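Local coordinates for protein beta-glycosidase (Bacteroides caccae, PDB 6T2R) that is probably an endo-acting O-glycanase of glycoside hydrolase family 16, cutting galactosidic linkages in mucin glycans for a gut bacterium, at residues A[107-112]-A[259-264]; A[192-197]-A[223-228]; A[76-81]-A[250-255]. One frame throughout, in Å; residues are numbered along the deposited sequence.

From the N terminus, strand 74-81 comes first and waits for 250-255, so interaction 3 closes a loop of 168 residues. Residues 107-112 follow and pair with 259-264, the last six residues of the chain; interactions 1 and 3 therefore cross along the chain, touching through V112 and V255. Interaction 2, between 192-197 and 223-228, closes a short loop lying within both of the longer ones. It adjoins interaction 1 through the R109-D193 salt bridge, but stays about 14 Å (nearest atoms) from interaction 3. Strand 251-263 thus pairs with 74-81 at its start and with 108-116 towards its end, in contacts on opposite sides of the chain's centre.

Interaction 1 (A[107-112]-A[259-264]); sequences GGRIEV and RHYQWK. With SO4 (sulfate ion), chain B.
R109 and Y261 face each other as an antiparallel hydrogen-bonded pair, with R109 N 2.9 Å from Y261 O and Y261 N bonded back to R109 O. Two residues along, E111 and R259 form the next such pair, R259 N lying 2.7 Å from E111 O; between them I110 and H260 make the non-hydrogen-bonded pair. The carbonyl of R109 accepts twice: Y261 N arrives in its plane, whereas H260 ND1, 3.1 Å from R109 O, comes in above it, 57° out of plane. H260 reaches this position with CG anti to its backbone N (chi1 -174°), which carries the imidazole toward the other strand. Its NE2 holds O1 of a sulfate at 2.6 Å, and with both ring nitrogens engaged the rotation of the ring is fixed. Q262 NE2 grips a second sulfate oxygen, O4, at 3.0 Å and also bonds H106 O, while H106 N completes this anion site; the sulfate probably comes from the crystallisation liquor. G108, which has no side chain, brings its CA to 3.3 Å from Q262 OE1. Side-chain packing differs on the two faces. I110 CG1 leans obliquely on the imidazole, beside F105. On the other face, R109 CG rests 3.9 Å from Y261 CD1. Separately, E111 OE1 approaches Y261 CE1 obliquely at 3.5 Å. The R109 guanidinium, its plane 79° from the tyrosine ring, runs on to a salt bridge with D193 and a cation-pi contact with W29. The C-terminal strand 251-263 is here paired antiparallel with 108-116 within the beta-jelly-roll sandwich of family 16 glycoside hydrolases.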
# COMPACT_ATOMS: atom_id res chain seq x y z
N GLY A 107 7.82 -11.94 0.63
CA GLY A 107 8.82 -11.06 0.01
C GLY A 107 8.58 -10.91 -1.49
O GLY A 107 7.43 -10.74 -1.89
N GLY A 108 9.64 -10.99 -2.28
CA GLY A 108 9.59 -10.71 -3.72
C GLY A 108 9.31 -9.24 -4.01
O GLY A 108 9.57 -8.39 -3.13
N ARG A 109 8.84 -8.98 -5.23
CA ARG A 109 8.56 -7.63 -5.79
C ARG A 109 7.05 -7.49 -5.82
O ARG A 109 6.40 -8.34 -6.41
CB ARG A 109 9.20 -7.51 -7.18
CG ARG A 109 8.60 -6.45 -8.08
CD ARG A 109 9.46 -6.11 -9.28
NE ARG A 109 10.76 -5.57 -8.93
CZ ARG A 109 11.71 -5.26 -9.80
NH1 ARG A 109 11.50 -5.42 -11.09
NH2 ARG A 109 12.87 -4.77 -9.40
N ILE A 110 6.51 -6.50 -5.14
CA ILE A 110 5.07 -6.17 -5.21
C ILE A 110 4.95 -4.88 -6.00
O ILE A 110 5.64 -3.90 -5.62
CB ILE A 110 4.47 -6.06 -3.80
CG1 ILE A 110 4.75 -7.33 -3.01
CG2 ILE A 110 3.00 -5.79 -3.91
CD1 ILE A 110 4.21 -7.32 -1.60
N GLU A 111 4.14 -4.88 -7.06
CA GLU A 111 3.95 -3.67 -7.88
C GLU A 111 2.46 -3.45 -8.08
O GLU A 111 1.70 -4.46 -8.23
CB GLU A 111 4.58 -3.72 -9.27
CG GLU A 111 6.08 -3.85 -9.28
CD GLU A 111 6.66 -4.02 -10.68
OE1 GLU A 111 5.94 -4.52 -11.53
OE2 GLU A 111 7.82 -3.65 -10.91
N VAL A 112 2.07 -2.19 -8.03
CA VAL A 112 0.66 -1.78 -8.25
C VAL A 112 0.68 -0.62 -9.24
O VAL A 112 1.43 0.38 -9.00
CB VAL A 112 -0.02 -1.40 -6.92
CG1 VAL A 112 -1.46 -0.96 -7.12
CG2 VAL A 112 0.05 -2.54 -5.92
N ARG A 259 0.88 -6.81 -9.35
CA ARG A 259 1.75 -7.93 -9.81
C ARG A 259 2.75 -8.26 -8.72
O ARG A 259 3.26 -7.37 -8.06
CB ARG A 259 2.45 -7.65 -11.14
CG ARG A 259 1.48 -7.63 -12.32
CD ARG A 259 2.13 -6.92 -13.49
NE ARG A 259 1.29 -6.91 -14.68
CZ ARG A 259 1.60 -6.26 -15.78
NH1 ARG A 259 2.74 -5.60 -15.87
NH2 ARG A 259 0.78 -6.26 -16.79
N HIS A 260 2.96 -9.56 -8.54
CA HIS A 260 3.89 -10.13 -7.56
C HIS A 260 4.87 -10.98 -8.33
O HIS A 260 4.43 -11.87 -9.05
CB HIS A 260 3.09 -10.88 -6.49
CG HIS A 260 3.92 -11.37 -5.38
ND1 HIS A 260 4.96 -10.65 -4.91
CD2 HIS A 260 3.86 -12.51 -4.66
CE1 HIS A 260 5.52 -11.31 -3.91
NE2 HIS A 260 4.86 -12.47 -3.75
N TYR A 261 6.16 -10.65 -8.22
CA TYR A 261 7.27 -11.42 -8.82
C TYR A 261 8.14 -12.03 -7.72
O TYR A 261 8.19 -11.49 -6.57
CB TYR A 261 8.09 -10.49 -9.71
CG TYR A 261 7.35 -9.84 -10.86
CD1 TYR A 261 6.65 -8.65 -10.70
CD2 TYR A 261 7.45 -10.38 -12.13
CE1 TYR A 261 6.02 -8.04 -11.78
CE2 TYR A 261 6.81 -9.79 -13.21
CZ TYR A 261 6.10 -8.61 -13.05
OH TYR A 261 5.54 -8.05 -14.16
N GLN A 262 8.86 -13.09 -8.09
CA GLN A 262 9.96 -13.66 -7.28
C GLN A 262 11.19 -13.77 -8.17
O GLN A 262 11.04 -14.10 -9.36
CB GLN A 262 9.59 -15.03 -6.72
CG GLN A 262 8.48 -15.02 -5.71
CD GLN A 262 8.89 -14.42 -4.39
OE1 GLN A 262 10.02 -13.94 -4.25
NE2 GLN A 262 7.95 -14.39 -3.46
N TRP A 263 12.36 -13.44 -7.64
CA TRP A 263 13.66 -13.67 -8.32
C TRP A 263 14.01 -15.16 -8.22
O TRP A 263 14.30 -15.60 -7.09
CB TRP A 263 14.76 -12.84 -7.68
CG TRP A 263 16.04 -12.96 -8.42
CD1 TRP A 263 17.07 -13.80 -8.14
CD2 TRP A 263 16.42 -12.23 -9.57
NE1 TRP A 263 18.08 -13.62 -9.05
CE2 TRP A 263 17.69 -12.68 -9.95
CE3 TRP A 263 15.82 -11.24 -10.34
CZ2 TRP A 263 18.37 -12.17 -11.05
CZ3 TRP A 263 16.49 -10.73 -11.42
CH2 TRP A 263 17.75 -11.18 -11.76
N LYS A 264 13.93 -15.91 -9.32
CA LYS A 264 14.27 -17.37 -9.29
C LYS A 264 14.49 -17.86 -10.71
O LYS A 264 14.52 -17.09 -11.69
CB LYS A 264 13.16 -18.17 -8.62
CG LYS A 264 11.83 -18.10 -9.37
CD LYS A 264 10.73 -18.92 -8.75
CE LYS A 264 9.51 -18.94 -9.65
NZ LYS A 264 8.34 -19.42 -8.89
OXT LYS A 264 14.62 -19.07 -10.81
S SO4 B . 4.39 -15.83 -2.87
O1 SO4 B . 4.57 -14.52 -2.23
O2 SO4 B . 3.28 -15.77 -3.79
O3 SO4 B . 4.11 -16.79 -1.85
O4 SO4 B . 5.59 -16.17 -3.60

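Interaction 2 (A[192-197]-A[223-228]); sequences VDFWPD and PFNIPQ
F194 points its side chain at the loop 223-228 and supplies most of the apolar contact. Its ring, carried by a CG anti to the carbonyl carbon (chi1 -71°), comes with CE2 to 3.7 Å from F224 O and with CZ to 3.9 Å from Q228 CG. The Q228 side chain crosses the ring there, its amide plane turned 35° from the aromatic plane. A bend at chi2 brings Q228 NE2 back to I226 O, a bond of 3.0 Å within the loop with an N-H...O angle of 150°, and Q228 OE1 bonds T128 OG1, so both ends of this buried amide are held. F224 itself offers CB to the F194 ring, at 4.3 Å from CE2, while its own ring leads away, carries P223 CD over one face, and packs on L199 and V144. In the sandwich of a family 16 glycoside hydrolase this contact bridges the layers: F194 lies on strand 187-195, and the facing loop leads into strand 228-233, which pairs with strand 125-130, where T128 also touches F194. Beyond F194, the W195 side chain starts out away from the loop, and its indole meets the W29 ring, yet its carbonyl faces the N225 side chain. N225 is the centre of an inverse gamma turn, with a weak bond of 2.7 Å from I226 N to F224 O, and this turn presents its amide to W195 and to P196, whose CA lies 4.0 Å from N225 CG.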
# COMPACT_ATOMS: atom_id res chain seq x y z
N VAL A 192 8.00 -2.21 -4.40
CA VAL A 192 9.02 -2.50 -3.36
C VAL A 192 9.54 -3.90 -3.65
O VAL A 192 8.71 -4.76 -4.07
CB VAL A 192 8.44 -2.36 -1.94
CG1 VAL A 192 7.41 -3.46 -1.60
CG2 VAL A 192 9.58 -2.29 -0.91
N ASP A 193 10.85 -4.09 -3.48
CA ASP A 193 11.52 -5.41 -3.54
C ASP A 193 11.97 -5.77 -2.12
O ASP A 193 12.64 -4.89 -1.44
CB ASP A 193 12.72 -5.38 -4.49
CG ASP A 193 12.39 -5.03 -5.93
OD1 ASP A 193 11.17 -5.08 -6.31
OD2 ASP A 193 13.35 -4.71 -6.68
N PHE A 194 11.60 -6.98 -1.67
CA PHE A 194 12.02 -7.56 -0.37
C PHE A 194 13.24 -8.46 -0.58
O PHE A 194 13.14 -9.42 -1.37
CB PHE A 194 10.91 -8.40 0.24
CG PHE A 194 9.72 -7.63 0.77
CD1 PHE A 194 8.73 -7.16 -0.10
CD2 PHE A 194 9.56 -7.41 2.12
CE1 PHE A 194 7.63 -6.48 0.38
CE2 PHE A 194 8.44 -6.75 2.60
CZ PHE A 194 7.48 -6.28 1.73
N TRP A 195 14.35 -8.12 0.07
CA TRP A 195 15.55 -8.98 0.17
C TRP A 195 15.89 -9.21 1.64
O TRP A 195 15.47 -8.43 2.51
CB TRP A 195 16.74 -8.37 -0.58
CG TRP A 195 16.45 -7.98 -2.00
CD1 TRP A 195 16.36 -6.71 -2.51
CD2 TRP A 195 16.22 -8.86 -3.12
NE1 TRP A 195 16.14 -6.74 -3.85
CE2 TRP A 195 16.05 -8.05 -4.26
CE3 TRP A 195 16.23 -10.24 -3.27
CZ2 TRP A 195 15.84 -8.57 -5.53
CZ3 TRP A 195 16.02 -10.76 -4.53
CH2 TRP A 195 15.83 -9.94 -5.64
N PRO A 196 16.70 -10.25 1.94
CA PRO A 196 17.11 -10.53 3.32
C PRO A 196 17.75 -9.34 4.02
O PRO A 196 17.54 -9.19 5.21
CB PRO A 196 18.11 -11.69 3.18
CG PRO A 196 17.61 -12.40 1.91
CD PRO A 196 17.23 -11.25 1.00
N ASP A 197 18.49 -8.50 3.29
CA ASP A 197 19.35 -7.45 3.90
C ASP A 197 18.84 -6.05 3.57
O ASP A 197 19.56 -5.09 3.90
CB ASP A 197 20.77 -7.57 3.38
CG ASP A 197 20.91 -7.00 1.97
OD1 ASP A 197 20.07 -7.28 1.11
OD2 ASP A 197 21.89 -6.30 1.74
N PRO A 223 12.35 -5.99 10.56
CA PRO A 223 11.39 -7.07 10.80
C PRO A 223 10.64 -7.54 9.53
O PRO A 223 9.77 -8.42 9.62
CB PRO A 223 10.43 -6.34 11.75
CG PRO A 223 10.34 -4.93 11.22
CD PRO A 223 11.75 -4.66 10.73
N PHE A 224 11.02 -7.01 8.37
CA PHE A 224 10.16 -7.04 7.16
C PHE A 224 10.16 -8.42 6.46
O PHE A 224 9.21 -8.66 5.71
CB PHE A 224 10.59 -5.92 6.21
CG PHE A 224 10.73 -4.57 6.88
CD1 PHE A 224 9.61 -3.87 7.30
CD2 PHE A 224 11.98 -3.99 7.06
CE1 PHE A 224 9.72 -2.61 7.88
CE2 PHE A 224 12.10 -2.74 7.67
CZ PHE A 224 10.97 -2.06 8.08
N ASN A 225 11.12 -9.32 6.67
CA ASN A 225 11.19 -10.56 5.85
C ASN A 225 10.28 -11.59 6.48
O ASN A 225 10.78 -12.58 6.93
CB ASN A 225 12.61 -11.10 5.61
CG ASN A 225 13.35 -10.23 4.62
OD1 ASN A 225 14.52 -9.92 4.85
ND2 ASN A 225 12.67 -9.78 3.56
N ILE A 226 8.99 -11.25 6.56
CA ILE A 226 7.90 -12.08 7.11
C ILE A 226 6.77 -11.92 6.12
O ILE A 226 6.68 -10.92 5.42
CB ILE A 226 7.48 -11.63 8.53
CG1 ILE A 226 7.02 -10.16 8.56
CG2 ILE A 226 8.58 -11.90 9.55
CD1 ILE A 226 6.58 -9.70 9.96
N PRO A 227 5.84 -12.90 6.06
CA PRO A 227 4.72 -12.80 5.14
C PRO A 227 3.94 -11.51 5.37
O PRO A 227 3.70 -11.13 6.51
CB PRO A 227 3.86 -14.01 5.53
CG PRO A 227 4.84 -14.98 6.14
CD PRO A 227 5.80 -14.10 6.91
N GLN A 228 3.49 -10.90 4.27
CA GLN A 228 2.80 -9.59 4.24
C GLN A 228 1.38 -9.79 3.74
O GLN A 228 1.16 -10.73 2.93
CB GLN A 228 3.61 -8.64 3.34
CG GLN A 228 5.08 -8.53 3.74
CD GLN A 228 5.27 -7.61 4.92
OE1 GLN A 228 4.62 -6.57 5.01
NE2 GLN A 228 6.14 -8.00 5.86

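Interaction 3 (A[76-81]-A[250-255]); sequences ILKGIV and PVEMEV
V251 O is approached by two groups of the facing strand: G79 N donates a hydrogen bond of 2.8 Å, and K78 CA brings a CH...O contact at 3.1 Å. V251 N bonds back to G79 O. Further along, M253 N bonds L77 O at 3.0 Å and L77 N returns to M253 O, so that G79-V251 and L77-M253 are hydrogen-bonded antiparallel pairs, with K78-E252 and I76-E254 the non-hydrogen-bonded ones. Side chains alternate between two faces. On one, M253 holds CG between its backbone N and carbonyl carbon (chi1 53°), which places that carbon 3.8 Å from L77 CB. On the other, I76 CG2 crosses the end of E252 and meets carboxylate oxygen OE1 at 3.6 Å, while the I76 and E254 side chains lie side by side, pointing the same way, with I76 CD1 4.0 Å from E254 CB. K78 extends alongside E252 without an ion contact between them: its amine goes to E69, and E252 OE2 pairs with R71. E254 OE2 is likewise taken up outside, by R115 and H117. At the outer end I80 CG2 rests obliquely on P250 CB, 3.8 Å away; P250 follows a cis peptide bond. Strand 251-263 has strand 74-81 on one edge and, through the E254-R115 backbone bond, strand 108-116 on the other, while strand 74-81 pairs in turn with strands 68-71 and 92-98.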
# COMPACT_ATOMS: atom_id res chain seq x y z
N ILE A 76 -11.85 0.98 -8.75
CA ILE A 76 -12.04 2.41 -8.38
C ILE A 76 -12.35 2.46 -6.91
O ILE A 76 -13.31 1.79 -6.49
CB ILE A 76 -13.19 3.06 -9.16
CG1 ILE A 76 -13.12 2.70 -10.64
CG2 ILE A 76 -13.21 4.56 -8.94
CD1 ILE A 76 -11.91 3.24 -11.31
N LEU A 77 -11.57 3.18 -6.15
CA LEU A 77 -11.83 3.37 -4.70
C LEU A 77 -12.01 4.85 -4.50
O LEU A 77 -11.20 5.57 -5.11
CB LEU A 77 -10.62 2.85 -3.93
CG LEU A 77 -10.39 1.34 -4.03
CD1 LEU A 77 -9.04 0.96 -3.42
CD2 LEU A 77 -11.52 0.58 -3.34
N LYS A 78 -13.06 5.28 -3.77
CA LYS A 78 -13.48 6.71 -3.78
C LYS A 78 -13.50 7.24 -2.35
O LYS A 78 -13.68 6.43 -1.43
CB LYS A 78 -14.85 6.92 -4.43
CG LYS A 78 -15.03 6.19 -5.75
CD LYS A 78 -16.47 6.07 -6.22
CE LYS A 78 -16.56 5.19 -7.45
NZ LYS A 78 -17.95 5.12 -7.96
N GLY A 79 -13.24 8.53 -2.23
CA GLY A 79 -13.48 9.32 -1.01
C GLY A 79 -14.65 10.27 -1.26
O GLY A 79 -14.61 10.98 -2.27
N ILE A 80 -15.67 10.27 -0.40
CA ILE A 80 -16.92 11.05 -0.58
C ILE A 80 -17.32 11.71 0.75
O ILE A 80 -16.93 11.24 1.83
CB ILE A 80 -18.04 10.14 -1.10
CG1 ILE A 80 -18.44 9.11 -0.05
CG2 ILE A 80 -17.63 9.49 -2.42
CD1 ILE A 80 -19.42 8.08 -0.52
N VAL A 81 -18.11 12.76 0.65
CA VAL A 81 -18.79 13.38 1.81
C VAL A 81 -19.83 12.38 2.30
O VAL A 81 -20.58 11.90 1.46
CB VAL A 81 -19.47 14.69 1.42
CG1 VAL A 81 -20.02 15.34 2.69
CG2 VAL A 81 -18.55 15.63 0.67
N PRO A 250 -16.49 14.28 -4.98
CA PRO A 250 -15.80 13.03 -4.64
C PRO A 250 -14.44 12.91 -5.36
O PRO A 250 -14.17 13.64 -6.29
CB PRO A 250 -16.78 11.96 -5.12
CG PRO A 250 -17.44 12.59 -6.32
CD PRO A 250 -17.60 14.04 -5.91
N VAL A 251 -13.58 12.02 -4.85
CA VAL A 251 -12.23 11.78 -5.43
C VAL A 251 -12.05 10.28 -5.58
O VAL A 251 -12.62 9.51 -4.76
CB VAL A 251 -11.15 12.46 -4.57
CG1 VAL A 251 -10.95 11.73 -3.25
CG2 VAL A 251 -9.86 12.59 -5.35
N GLU A 252 -11.33 9.88 -6.63
CA GLU A 252 -11.04 8.45 -6.90
C GLU A 252 -9.53 8.20 -7.02
O GLU A 252 -8.77 9.15 -7.26
CB GLU A 252 -11.57 7.96 -8.24
CG GLU A 252 -12.77 8.68 -8.74
CD GLU A 252 -13.29 8.03 -10.00
OE1 GLU A 252 -14.48 7.75 -10.04
OE2 GLU A 252 -12.47 7.71 -10.87
N MET A 253 -9.16 6.95 -6.79
CA MET A 253 -7.89 6.36 -7.26
C MET A 253 -8.33 5.19 -8.12
O MET A 253 -9.35 4.57 -7.78
CB MET A 253 -6.98 5.86 -6.13
CG MET A 253 -7.65 4.91 -5.17
SD MET A 253 -6.57 4.35 -3.80
CE MET A 253 -5.00 4.27 -4.68
N GLU A 254 -7.65 5.00 -9.23
CA GLU A 254 -7.94 3.91 -10.20
C GLU A 254 -6.77 2.95 -10.17
O GLU A 254 -5.61 3.40 -10.31
CB GLU A 254 -8.09 4.47 -11.62
CG GLU A 254 -8.79 5.81 -11.64
CD GLU A 254 -8.81 6.47 -13.00
OE1 GLU A 254 -9.37 5.85 -13.92
OE2 GLU A 254 -8.28 7.61 -13.10
N VAL A 255 -7.07 1.67 -10.04
CA VAL A 255 -6.03 0.62 -9.99
C VAL A 255 -6.22 -0.31 -11.18
O VAL A 255 -7.25 -1.03 -11.26
CB VAL A 255 -6.08 -0.11 -8.65
CG1 VAL A 255 -4.88 -1.01 -8.48
CG2 VAL A 255 -6.20 0.88 -7.50